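Local coordinates for protein fasciclin-1 (Drosophila melanogaster, PDB 1O70) that acts as a neural cell adhesion molecule, the chain here being its third and fourth FAS1 domains, at residues Leu162-Leu165 with Met170-Asp173; Lys202-Thr207 with Ser229-His234; Ser238-Thr243 with Val248-Glu253. All blocks are in the same frame, centred on the assembly; numbering follows the deposited sequence.

Contact 1. Residues Leu162-Leu165 with Met170-Asp173; sequences LGKL and MMSD
Lys164 meets Met171 through the middle of its aliphatic chain: its CD lies 4.2 Å from CE of Met171, a loose approach at the outer limit of contact. The ammonium itself is occupied away from this pair, since NZ donates a hydrogen bond to the carbonyl oxygen of Gly130 in the preceding FAS1 domain, with a long, weak ion pair to Glu127 beside it. Helix 161-167 thus offers the lysine CD to the methionine and a charge to the neighbouring domain.

Leu165 carries the firmer part of the contact. One methyl, CD2, sits 3.8 Å from SD of Met171 and 4.0 Å from CB of the same residue, so this one methyl lies beside the chain from CB to SD. CG anti to the carbonyl carbon (chi1 -77°) and chi2 of 170° together turn CD2 toward Met171, and the two side chains cross at about a right angle. Beyond CG, Met171 is fully extended (chi3 -170°), and its thioether runs from the leucine methyl to the lysine CD.

All three touching residues are buried, and no hydrogen bond links the two segments. Tyr196 and Val198 touch Leu165, while Val198, Ile300 and Val302 touch Met171. The arrangement is a helix leading through a 3-10 turn into helix 172-177, packed by apolar side chains against the adjacent, parallel strands 193-199 and 298-303 of the fourth FAS1 domain.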
ATOM      1  N   LEU A 162       8.462   9.138   0.335  1.00 30.25           N
ATOM      2  CA  LEU A 162       8.026  10.492  -0.034  1.00 31.50           C
ATOM      3  C   LEU A 162       7.269  10.502  -1.361  1.00 30.81           C
ATOM      4  O   LEU A 162       6.231  11.150  -1.487  1.00 30.05           O
ATOM      5  CB  LEU A 162       9.229  11.440  -0.154  1.00 30.85           C
ATOM      6  CG  LEU A 162       8.892  12.843  -0.675  1.00 32.80           C
ATOM      7  CD1 LEU A 162       8.026  13.569   0.360  1.00 33.24           C
ATOM      8  CD2 LEU A 162      10.168  13.653  -0.945  1.00 31.90           C
ATOM      9  N   GLY A 163       7.805   9.782  -2.345  1.00 30.62           N
ATOM     10  CA  GLY A 163       7.177   9.740  -3.651  1.00 29.06           C
ATOM     11  C   GLY A 163       5.761   9.228  -3.550  1.00 30.41           C
ATOM     12  O   GLY A 163       4.859   9.704  -4.246  1.00 30.75           O
ATOM     13  N   LYS A 164       5.578   8.255  -2.663  1.00 29.24           N
ATOM     14  CA  LYS A 164       4.287   7.634  -2.425  1.00 27.90           C
ATOM     15  C   LYS A 164       3.358   8.621  -1.740  1.00 29.09           C
ATOM     16  O   LYS A 164       2.216   8.806  -2.162  1.00 29.07           O
ATOM     17  CB  LYS A 164       4.464   6.408  -1.532  1.00 27.49           C
ATOM     18  CG  LYS A 164       3.719   5.171  -1.993  1.00 29.39           C
ATOM     19  CD  LYS A 164       2.236   5.402  -2.135  1.00 29.93           C
ATOM     20  CE  LYS A 164       1.557   4.222  -2.806  1.00 32.27           C
ATOM     21  NZ  LYS A 164       2.008   4.051  -4.204  1.00 30.94           N
ATOM     22  N   LEU A 165       3.853   9.252  -0.680  1.00 30.25           N
ATOM     23  CA  LEU A 165       3.063  10.225   0.073  1.00 30.98           C
ATOM     24  C   LEU A 165       2.482  11.348  -0.764  1.00 30.48           C
ATOM     25  O   LEU A 165       1.394  11.835  -0.469  1.00 31.46           O
ATOM     26  CB  LEU A 165       3.889  10.850   1.193  1.00 31.37           C
ATOM     27  CG  LEU A 165       4.155  10.060   2.475  1.00 31.68           C
ATOM     28  CD1 LEU A 165       5.186  10.832   3.278  1.00 33.57           C
ATOM     29  CD2 LEU A 165       2.861   9.869   3.270  1.00 29.51           C
ATOM     30  N   MET A 170      -4.990   9.014  -0.511  1.00 28.21           N
ATOM     31  CA  MET A 170      -5.363   8.535   0.811  1.00 27.88           C
ATOM     32  C   MET A 170      -4.450   9.066   1.913  1.00 27.05           C
ATOM     33  O   MET A 170      -4.840   9.128   3.083  1.00 26.04           O
ATOM     34  CB  MET A 170      -5.346   7.012   0.821  1.00 28.21           C
ATOM     35  CG  MET A 170      -6.203   6.452   1.917  1.00 29.72           C
ATOM     36  SD  MET A 170      -6.476   4.696   1.751  1.00 32.77           S
ATOM     37  CE  MET A 170      -5.140   4.157   2.732  1.00 31.52           C
ATOM     38  N   MET A 171      -3.248   9.465   1.508  1.00 25.63           N
ATOM     39  CA  MET A 171      -2.228   9.978   2.405  1.00 26.58           C
ATOM     40  C   MET A 171      -2.114  11.494   2.364  1.00 26.51           C
ATOM     41  O   MET A 171      -1.274  12.058   3.057  1.00 29.52           O
ATOM     42  CB  MET A 171      -0.871   9.350   2.045  1.00 27.46           C
ATOM     43  CG  MET A 171      -0.825   7.811   2.193  1.00 27.52           C
ATOM     44  SD  MET A 171       0.756   7.087   1.698  1.00 26.89           S
ATOM     45  CE  MET A 171       0.412   5.334   1.686  1.00 28.13           C
ATOM     46  N   SER A 172      -2.976  12.146   1.588  1.00 26.03           N
ATOM     47  CA  SER A 172      -2.938  13.599   1.418  1.00 25.33           C
ATOM     48  C   SER A 172      -2.797  14.442   2.694  1.00 26.74           C
ATOM     49  O   SER A 172      -2.020  15.405   2.709  1.00 26.18           O
ATOM     50  CB  SER A 172      -4.164  14.073   0.627  1.00 23.03           C
ATOM     51  OG  SER A 172      -5.244  14.434   1.483  1.00 28.60           O
ATOM     52  N   ASP A 173      -3.527  14.091   3.754  1.00 25.91           N
ATOM     53  CA  ASP A 173      -3.433  14.849   4.999  1.00 26.08           C
ATOM     54  C   ASP A 173      -2.071  14.674   5.659  1.00 27.62           C
ATOM     55  O   ASP A 173      -1.386  15.651   5.979  1.00 29.91           O
ATOM     56  CB  ASP A 173      -4.539  14.431   5.976  1.00 26.09           C
ATOM     57  CG  ASP A 173      -5.882  15.044   5.633  1.00 25.08           C
ATOM     58  OD1 ASP A 173      -5.931  15.913   4.757  1.00 28.66           O
ATOM     59  OD2 ASP A 173      -6.899  14.665   6.237  1.00 28.78           O
TER

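Contact 2. Residues Lys202-Thr207 with Ser229-His234; sequences KGWQKT and SILERH. With SO4 (sulfate ion), chain F; SO4 (sulfate ion), chain C.
The Trp204 indole meets its partners with its six-membered ring: CG2 of Ile230 lies at the edge, near the ring plane, 4.3 Å from CH2, while CD1 of Leu231 approaches CZ2 obliquely at 4.4 Å. The backbones stay well apart, the nearest CA atoms, those of Trp204 and Ile230, being 12.3 Å from each other. NE1 of Trp204 donates to OG1 of Thr174. Met177 and Leu218 also touch the Trp204 side chain, placing the contact in the helical layer of the FAS1 fold.

The His234 ring turns an edge back to the preceding turn of helix 224-232: ND1 donates to O of Ile230 at 2.7 Å, bent to 140° but with the acceptor in the ring plane. Arg233 N reaches that oxygen from the opposite face, and NE2 of His234 bonds to Leu307 N.

At the Arg233 guanidinium, O1 of the chain F sulfate lies at the edge, in plane, and O4 obliquely; NH2 donates nearly straight (172°) to O3. NH1 forms a salt bridge with Asp312 and bonds to Leu307 O. An alanine here would remove the guanidinium and is likely to leave Asp312 and Leu307 O without this mate and the sulfate less firmly held. Lys202 N donates to O2 of the chain C sulfate.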
ATOM      1  N   LYS A 202      -9.227   9.745   6.394  1.00 26.46           N
ATOM      2  CA  LYS A 202     -10.369   9.467   7.278  1.00 26.91           C
ATOM      3  C   LYS A 202      -9.915   9.523   8.746  1.00 26.62           C
ATOM      4  O   LYS A 202     -10.661   9.966   9.624  1.00 26.02           O
ATOM      5  CB  LYS A 202     -10.959   8.087   6.978  1.00 26.11           C
ATOM      6  CG  LYS A 202     -12.324   7.839   7.620  1.00 29.79           C
ATOM      7  CD  LYS A 202     -12.762   6.376   7.501  1.00 33.22           C
ATOM      8  CE  LYS A 202     -12.709   5.845   6.060  1.00 35.17           C
ATOM      9  NZ  LYS A 202     -13.682   6.479   5.122  1.00 35.22           N
ATOM     10  N   GLY A 203      -8.690   9.065   8.995  1.00 25.05           N
ATOM     11  CA  GLY A 203      -8.142   9.095  10.335  1.00 23.68           C
ATOM     12  C   GLY A 203      -7.991  10.518  10.847  1.00 24.55           C
ATOM     13  O   GLY A 203      -8.417  10.806  11.965  1.00 25.47           O
ATOM     14  N   TRP A 204      -7.389  11.414  10.061  1.00 24.67           N
ATOM     15  CA  TRP A 204      -7.245  12.797  10.516  1.00 23.49           C
ATOM     16  C   TRP A 204      -8.619  13.461  10.616  1.00 25.14           C
ATOM     17  O   TRP A 204      -8.827  14.316  11.485  1.00 26.23           O
ATOM     18  CB  TRP A 204      -6.343  13.617   9.583  1.00 21.38           C
ATOM     19  CG  TRP A 204      -4.878  13.268   9.727  1.00 22.51           C
ATOM     20  CD1 TRP A 204      -4.077  12.696   8.776  1.00 21.36           C
ATOM     21  CD2 TRP A 204      -4.049  13.423  10.901  1.00 21.26           C
ATOM     22  NE1 TRP A 204      -2.820  12.478   9.281  1.00 20.31           N
ATOM     23  CE2 TRP A 204      -2.774  12.912  10.572  1.00 19.15           C
ATOM     24  CE3 TRP A 204      -4.265  13.937  12.192  1.00 23.18           C
ATOM     25  CZ2 TRP A 204      -1.710  12.906  11.482  1.00 20.84           C
ATOM     26  CZ3 TRP A 204      -3.194  13.926  13.107  1.00 21.83           C
ATOM     27  CH2 TRP A 204      -1.936  13.409  12.739  1.00 20.27           C
ATOM     28  N   GLN A 205      -9.562  13.076   9.749  1.00 25.40           N
ATOM     29  CA  GLN A 205     -10.901  13.675   9.800  1.00 25.05           C
ATOM     30  C   GLN A 205     -11.549  13.302  11.120  1.00 25.18           C
ATOM     31  O   GLN A 205     -12.239  14.107  11.735  1.00 25.35           O
ATOM     32  CB  GLN A 205     -11.760  13.190   8.622  1.00 25.30           C
ATOM     33  CG  GLN A 205     -11.234  13.637   7.264  1.00 29.07           C
ATOM     34  CD  GLN A 205     -11.823  12.852   6.099  1.00 31.49           C
ATOM     35  OE1 GLN A 205     -11.245  12.807   5.012  1.00 33.14           O
ATOM     36  NE2 GLN A 205     -12.974  12.227   6.322  1.00 33.16           N
ATOM     37  N   LYS A 206     -11.314  12.071  11.558  1.00 25.17           N
ATOM     38  CA  LYS A 206     -11.867  11.629  12.826  1.00 26.98           C
ATOM     39  C   LYS A 206     -11.241  12.440  13.958  1.00 29.63           C
ATOM     40  O   LYS A 206     -11.927  12.816  14.915  1.00 31.84           O
ATOM     41  CB  LYS A 206     -11.586  10.155  13.036  1.00 26.99           C
ATOM     42  CG  LYS A 206     -12.437   9.264  12.160  1.00 28.57           C
ATOM     43  CD  LYS A 206     -12.053   7.814  12.361  1.00 27.57           C
ATOM     44  CE  LYS A 206     -12.921   6.889  11.525  1.00 29.00           C
ATOM     45  NZ  LYS A 206     -12.504   5.458  11.687  1.00 30.06           N
ATOM     46  N   THR A 207      -9.946  12.720  13.836  1.00 28.00           N
ATOM     47  CA  THR A 207      -9.227  13.494  14.832  1.00 29.85           C
ATOM     48  C   THR A 207      -9.781  14.918  14.875  1.00 32.72           C
ATOM     49  O   THR A 207      -9.773  15.568  15.925  1.00 32.43           O
ATOM     50  CB  THR A 207      -7.731  13.533  14.502  1.00 28.71           C
ATOM     51  OG1 THR A 207      -7.211  12.202  14.547  1.00 27.72           O
ATOM     52  CG2 THR A 207      -6.982  14.407  15.488  1.00 26.97           C
ATOM     53  N   SER A 229       6.766  16.717  15.758  1.00 42.49           N
ATOM     54  CA  SER A 229       6.916  15.830  16.895  1.00 41.49           C
ATOM     55  C   SER A 229       5.929  14.665  16.787  1.00 40.13           C
ATOM     56  O   SER A 229       6.270  13.527  17.112  1.00 39.13           O
ATOM     57  CB  SER A 229       6.677  16.626  18.180  1.00 42.51           C
ATOM     58  OG  SER A 229       6.736  15.794  19.322  1.00 47.65           O
ATOM     59  N   ILE A 230       4.710  14.959  16.327  1.00 37.76           N
ATOM     60  CA  ILE A 230       3.662  13.942  16.172  1.00 35.83           C
ATOM     61  C   ILE A 230       4.055  12.931  15.093  1.00 34.68           C
ATOM     62  O   ILE A 230       3.957  11.726  15.297  1.00 34.61           O
ATOM     63  CB  ILE A 230       2.301  14.570  15.768  1.00 36.76           C
ATOM     64  CG1 ILE A 230       1.844  15.579  16.825  1.00 37.32           C
ATOM     65  CG2 ILE A 230       1.248  13.473  15.611  1.00 36.12           C
ATOM     66  CD1 ILE A 230       1.469  14.951  18.167  1.00 35.96           C
ATOM     67  N   LEU A 231       4.497  13.435  13.946  1.00 31.95           N
ATOM     68  CA  LEU A 231       4.904  12.584  12.842  1.00 31.36           C
ATOM     69  C   LEU A 231       6.144  11.761  13.150  1.00 32.70           C
ATOM     70  O   LEU A 231       6.208  10.579  12.812  1.00 34.56           O
ATOM     71  CB  LEU A 231       5.136  13.429  11.590  1.00 29.40           C
ATOM     72  CG  LEU A 231       3.952  13.667  10.640  1.00 29.74           C
ATOM     73  CD1 LEU A 231       2.619  13.448  11.346  1.00 27.78           C
ATOM     74  CD2 LEU A 231       4.056  15.067  10.061  1.00 26.35           C
ATOM     75  N   GLU A 232       7.139  12.367  13.791  1.00 34.29           N
ATOM     76  CA  GLU A 232       8.357  11.623  14.119  1.00 34.06           C
ATOM     77  C   GLU A 232       8.030  10.414  14.971  1.00 32.18           C
ATOM     78  O   GLU A 232       8.789   9.449  15.011  1.00 32.57           O
ATOM     79  CB  GLU A 232       9.353  12.517  14.853  1.00 36.47           C
ATOM     80  CG  GLU A 232       9.732  13.746  14.052  1.00 41.97           C
ATOM     81  CD  GLU A 232      10.745  14.610  14.762  1.00 42.88           C
ATOM     82  OE1 GLU A 232      10.709  14.648  16.012  1.00 44.81           O
ATOM     83  OE2 GLU A 232      11.552  15.266  14.069  1.00 43.54           O
ATOM     84  N   ARG A 233       6.892  10.468  15.657  1.00 31.21           N
ATOM     85  CA  ARG A 233       6.465   9.363  16.494  1.00 28.76           C
ATOM     86  C   ARG A 233       6.003   8.217  15.591  1.00 29.98           C
ATOM     87  O   ARG A 233       6.049   7.057  15.988  1.00 30.70           O
ATOM     88  CB  ARG A 233       5.324   9.823  17.393  1.00 29.72           C
ATOM     89  CG  ARG A 233       4.692   8.718  18.230  1.00 31.89           C
ATOM     90  CD  ARG A 233       3.441   9.209  18.937  1.00 32.99           C
ATOM     91  NE  ARG A 233       3.735  10.136  20.030  1.00 37.60           N
ATOM     92  CZ  ARG A 233       2.803  10.798  20.709  1.00 36.76           C
ATOM     93  NH1 ARG A 233       1.526  10.631  20.400  1.00 37.43           N
ATOM     94  NH2 ARG A 233       3.136  11.630  21.688  1.00 36.47           N
ATOM     95  N   HIS A 234       5.564   8.548  14.375  1.00 30.01           N
ATOM     96  CA  HIS A 234       5.089   7.539  13.434  1.00 29.61           C
ATOM     97  C   HIS A 234       6.180   6.985  12.524  1.00 30.76           C
ATOM     98  O   HIS A 234       5.960   5.997  11.813  1.00 30.34           O
ATOM     99  CB  HIS A 234       3.982   8.111  12.544  1.00 28.67           C
ATOM    100  CG  HIS A 234       2.756   8.535  13.283  1.00 27.42           C
ATOM    101  ND1 HIS A 234       2.733   9.637  14.107  1.00 28.93           N
ATOM    102  CD2 HIS A 234       1.504   8.021  13.311  1.00 27.11           C
ATOM    103  CE1 HIS A 234       1.520   9.785  14.610  1.00 27.19           C
ATOM    104  NE2 HIS A 234       0.755   8.816  14.142  1.00 26.51           N
TER
HETATM  105  S   SO4 F1629       6.535  10.368  22.297  1.00 78.68           S
HETATM  106  O1  SO4 F1629       7.187   9.932  21.037  1.00 77.40           O
HETATM  107  O2  SO4 F1629       7.416  10.055  23.444  1.00 77.63           O
HETATM  108  O3  SO4 F1629       6.288  11.829  22.247  1.00 77.48           O
HETATM  109  O4  SO4 F1629       5.247   9.650  22.457  1.00 78.44           O
HETATM  110  S   SO4 C1626      -9.653   8.059   2.966  1.00 39.08           S
HETATM  111  O1  SO4 C1626      -8.806   8.326   1.808  1.00 43.20           O
HETATM  112  O2  SO4 C1626      -8.800   7.918   4.158  1.00 38.96           O
HETATM  113  O3  SO4 C1626     -10.600   9.162   3.184  1.00 39.30           O
HETATM  114  O4  SO4 C1626     -10.395   6.805   2.732  1.00 44.77           O

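Contact 3. Residues Ser238-Thr243 with Val248-Glu253; sequences SDKEYT and VKFSQE
Between Ser238 and Thr243 the chain leaves strand 235-238 in a largely extended loop, with phi/psi of -106°/123° at Tyr242, and then turns into helix 244-253, on which 248-253 lies. Thr243 occupies the N-cap position, its side chain capping a backbone N in the first turn; Asp246 OD2 accepts in return from Thr243 N, in the manner of a capping box.

Across the gap the main event is aromatic. Tyr242 directs an edge toward the face of Phe250 in an offset edge-to-face (T-shaped) pair, the ring planes at 79° and the centroids 6.0 Å apart. The closest atoms are CE2 of Tyr242 and CE2 of Phe250, separated by 4.2 Å, so the offset brings the tyrosine's edge to the outer part of the phenylalanine ring.

Lys240 reaches the same ring from another side. Its chain is extended beyond CG and comes in from the opposite direction to Phe250, placing NZ 4.0 Å from CZ. Since NZ lies in the ring plane, at the edge, the geometry is not that of a cation-pi pair.

Ser238 OG donates to Lys240 O at 2.8 Å, which closes the chain over Asp239. Leu259 touches Tyr242, and Val257 touches Phe250. The arrangement is a strand-loop-helix connection in the fourth FAS1 domain, with an N-capped helix folded back so that a T-shaped pair joins it to the loop that leads into it.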
ATOM      1  N   SER A 238      15.756   2.817  10.588  1.00 44.22           N
ATOM      2  CA  SER A 238      16.816   1.847  10.863  1.00 46.03           C
ATOM      3  C   SER A 238      17.454   1.373   9.559  1.00 47.86           C
ATOM      4  O   SER A 238      17.205   1.937   8.490  1.00 48.86           O
ATOM      5  CB  SER A 238      16.297   0.651  11.680  1.00 44.97           C
ATOM      6  OG  SER A 238      15.523  -0.251  10.923  1.00 45.91           O
ATOM      7  N   ASP A 239      18.308   0.362   9.644  1.00 48.82           N
ATOM      8  CA  ASP A 239      18.976  -0.147   8.456  1.00 50.79           C
ATOM      9  C   ASP A 239      18.040  -1.063   7.671  1.00 51.61           C
ATOM     10  O   ASP A 239      18.294  -1.372   6.506  1.00 52.86           O
ATOM     11  CB  ASP A 239      20.257  -0.892   8.856  1.00 50.08           C
ATOM     12  CG  ASP A 239      19.984  -2.067   9.774  1.00 51.86           C
ATOM     13  OD1 ASP A 239      19.003  -2.001  10.549  1.00 51.53           O
ATOM     14  OD2 ASP A 239      20.756  -3.047   9.734  1.00 52.15           O
ATOM     15  N   LYS A 240      16.956  -1.493   8.308  1.00 50.91           N
ATOM     16  CA  LYS A 240      16.000  -2.366   7.638  1.00 51.54           C
ATOM     17  C   LYS A 240      14.554  -1.878   7.773  1.00 50.49           C
ATOM     18  O   LYS A 240      14.259  -0.979   8.561  1.00 49.48           O
ATOM     19  CB  LYS A 240      16.111  -3.791   8.183  1.00 51.85           C
ATOM     20  CG  LYS A 240      15.722  -3.949   9.630  1.00 54.57           C
ATOM     21  CD  LYS A 240      15.850  -5.394  10.059  1.00 56.11           C
ATOM     22  CE  LYS A 240      15.453  -5.559  11.517  1.00 59.48           C
ATOM     23  NZ  LYS A 240      15.605  -6.970  11.981  1.00 60.41           N
ATOM     24  N   GLU A 241      13.660  -2.463   6.985  1.00 49.28           N
ATOM     25  CA  GLU A 241      12.253  -2.098   7.038  1.00 48.67           C
ATOM     26  C   GLU A 241      11.471  -3.215   7.684  1.00 47.04           C
ATOM     27  O   GLU A 241      11.814  -4.393   7.553  1.00 46.68           O
ATOM     28  CB  GLU A 241      11.709  -1.820   5.639  1.00 49.90           C
ATOM     29  CG  GLU A 241      12.091  -2.835   4.584  1.00 52.02           C
ATOM     30  CD  GLU A 241      11.701  -2.374   3.202  1.00 53.94           C
ATOM     31  OE1 GLU A 241      10.515  -2.536   2.837  1.00 57.65           O
ATOM     32  OE2 GLU A 241      12.571  -1.823   2.485  1.00 54.18           O
ATOM     33  N   TYR A 242      10.412  -2.852   8.387  1.00 45.48           N
ATOM     34  CA  TYR A 242       9.619  -3.855   9.060  1.00 43.96           C
ATOM     35  C   TYR A 242       8.297  -4.114   8.369  1.00 42.43           C
ATOM     36  O   TYR A 242       7.512  -3.189   8.153  1.00 42.63           O
ATOM     37  CB  TYR A 242       9.393  -3.428  10.508  1.00 45.10           C
ATOM     38  CG  TYR A 242      10.686  -3.211  11.260  1.00 48.67           C
ATOM     39  CD1 TYR A 242      11.447  -2.056  11.072  1.00 47.42           C
ATOM     40  CD2 TYR A 242      11.173  -4.189  12.131  1.00 49.52           C
ATOM     41  CE1 TYR A 242      12.661  -1.884  11.734  1.00 50.26           C
ATOM     42  CE2 TYR A 242      12.383  -4.026  12.796  1.00 51.27           C
ATOM     43  CZ  TYR A 242      13.122  -2.873  12.593  1.00 51.24           C
ATOM     44  OH  TYR A 242      14.319  -2.715  13.249  1.00 53.72           O
ATOM     45  N   THR A 243       8.054  -5.363   7.988  1.00 39.83           N
ATOM     46  CA  THR A 243       6.783  -5.676   7.365  1.00 41.16           C
ATOM     47  C   THR A 243       5.842  -5.932   8.525  1.00 40.96           C
ATOM     48  O   THR A 243       6.278  -6.225   9.644  1.00 39.96           O
ATOM     49  CB  THR A 243       6.827  -6.940   6.469  1.00 41.99           C
ATOM     50  OG1 THR A 243       7.079  -8.102   7.272  1.00 43.02           O
ATOM     51  CG2 THR A 243       7.907  -6.803   5.414  1.00 40.98           C
ATOM     52  N   VAL A 248       4.555  -8.605  13.895  1.00 48.56           N
ATOM     53  CA  VAL A 248       3.767  -9.655  14.533  1.00 49.73           C
ATOM     54  C   VAL A 248       4.697 -10.690  15.168  1.00 51.62           C
ATOM     55  O   VAL A 248       4.534 -11.047  16.336  1.00 51.47           O
ATOM     56  CB  VAL A 248       2.836 -10.364  13.513  1.00 48.30           C
ATOM     57  CG1 VAL A 248       2.167 -11.567  14.158  1.00 45.18           C
ATOM     58  CG2 VAL A 248       1.783  -9.394  13.017  1.00 46.40           C
ATOM     59  N   LYS A 249       5.677 -11.155  14.398  1.00 52.71           N
ATOM     60  CA  LYS A 249       6.632 -12.144  14.884  1.00 54.32           C
ATOM     61  C   LYS A 249       7.431 -11.607  16.072  1.00 54.84           C
ATOM     62  O   LYS A 249       7.666 -12.327  17.042  1.00 53.72           O
ATOM     63  CB  LYS A 249       7.585 -12.552  13.761  1.00 55.55           C
ATOM     64  CG  LYS A 249       8.624 -13.579  14.160  1.00 57.91           C
ATOM     65  CD  LYS A 249       9.531 -13.905  12.982  1.00 60.81           C
ATOM     66  CE  LYS A 249      10.561 -14.965  13.349  1.00 62.69           C
ATOM     67  NZ  LYS A 249      11.515 -15.233  12.234  1.00 64.28           N
ATOM     68  N   PHE A 250       7.850 -10.348  15.994  1.00 55.12           N
ATOM     69  CA  PHE A 250       8.601  -9.748  17.083  1.00 55.97           C
ATOM     70  C   PHE A 250       7.736  -9.678  18.332  1.00 55.55           C
ATOM     71  O   PHE A 250       8.102 -10.213  19.366  1.00 55.71           O
ATOM     72  CB  PHE A 250       9.065  -8.330  16.726  1.00 58.42           C
ATOM     73  CG  PHE A 250      10.256  -8.278  15.803  1.00 61.89           C
ATOM     74  CD1 PHE A 250      10.264  -8.989  14.606  1.00 63.35           C
ATOM     75  CD2 PHE A 250      11.354  -7.478  16.115  1.00 63.30           C
ATOM     76  CE1 PHE A 250      11.345  -8.901  13.729  1.00 63.88           C
ATOM     77  CE2 PHE A 250      12.440  -7.382  15.246  1.00 63.60           C
ATOM     78  CZ  PHE A 250      12.434  -8.095  14.052  1.00 64.13           C
ATOM     79  N   SER A 251       6.576  -9.036  18.236  1.00 56.26           N
ATOM     80  CA  SER A 251       5.718  -8.902  19.406  1.00 56.75           C
ATOM     81  C   SER A 251       5.187 -10.244  19.893  1.00 57.23           C
ATOM     82  O   SER A 251       4.579 -10.334  20.956  1.00 57.61           O
ATOM     83  CB  SER A 251       4.551  -7.944  19.124  1.00 55.82           C
ATOM     84  OG  SER A 251       3.517  -8.566  18.397  1.00 55.00           O
ATOM     85  N   GLN A 252       5.427 -11.294  19.121  1.00 58.34           N
ATOM     86  CA  GLN A 252       4.962 -12.621  19.490  1.00 58.76           C
ATOM     87  C   GLN A 252       6.043 -13.377  20.261  1.00 59.55           C
ATOM     88  O   GLN A 252       5.780 -13.931  21.327  1.00 58.73           O
ATOM     89  CB  GLN A 252       4.593 -13.381  18.229  1.00 59.17           C
ATOM     90  CG  GLN A 252       3.529 -14.409  18.421  1.00 60.98           C
ATOM     91  CD  GLN A 252       2.872 -14.757  17.109  1.00 62.90           C
ATOM     92  OE1 GLN A 252       3.529 -15.235  16.181  1.00 63.26           O
ATOM     93  NE2 GLN A 252       1.568 -14.503  17.013  1.00 63.43           N
ATOM     94  N   GLU A 253       7.256 -13.398  19.712  1.00 60.76           N
ATOM     95  CA  GLU A 253       8.382 -14.069  20.353  1.00 62.12           C
ATOM     96  C   GLU A 253       8.767 -13.298  21.614  1.00 62.38           C
ATOM     97  O   GLU A 253       9.006 -13.889  22.663  1.00 63.13           O
ATOM     98  CB  GLU A 253       9.586 -14.139  19.406  1.00 62.38           C
ATOM     99  CG  GLU A 253       9.346 -14.925  18.122  1.00 64.15           C
ATOM    100  CD  GLU A 253      10.543 -14.877  17.189  1.00 65.70           C
ATOM    101  OE1 GLU A 253      11.059 -13.763  16.940  1.00 66.29           O
ATOM    102  OE2 GLU A 253      10.964 -15.945  16.692  1.00 66.95           O
TER

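Overall arrangement
All three contacts belong to the fourth FAS1 domain and follow one another along the chain, each closing before the next opens. Contacts 1 and 2 are neighbours, their centres about 13 Å apart, and they touch where CB of Asp173 packs 3.3 Å from CD1 of Trp204. Contact 3 lies farther off, with centres about 23 Å from contact 1 and 22 Å from contact 2, although strand 235-238 leads to it directly from 229-234. Strand 193-199 is the common reference: side chains of contacts 1 and 2 pack on it, and Tyr242 N of contact 3 bonds to Thr195. The domain thus gathers successive contacts around one sheet.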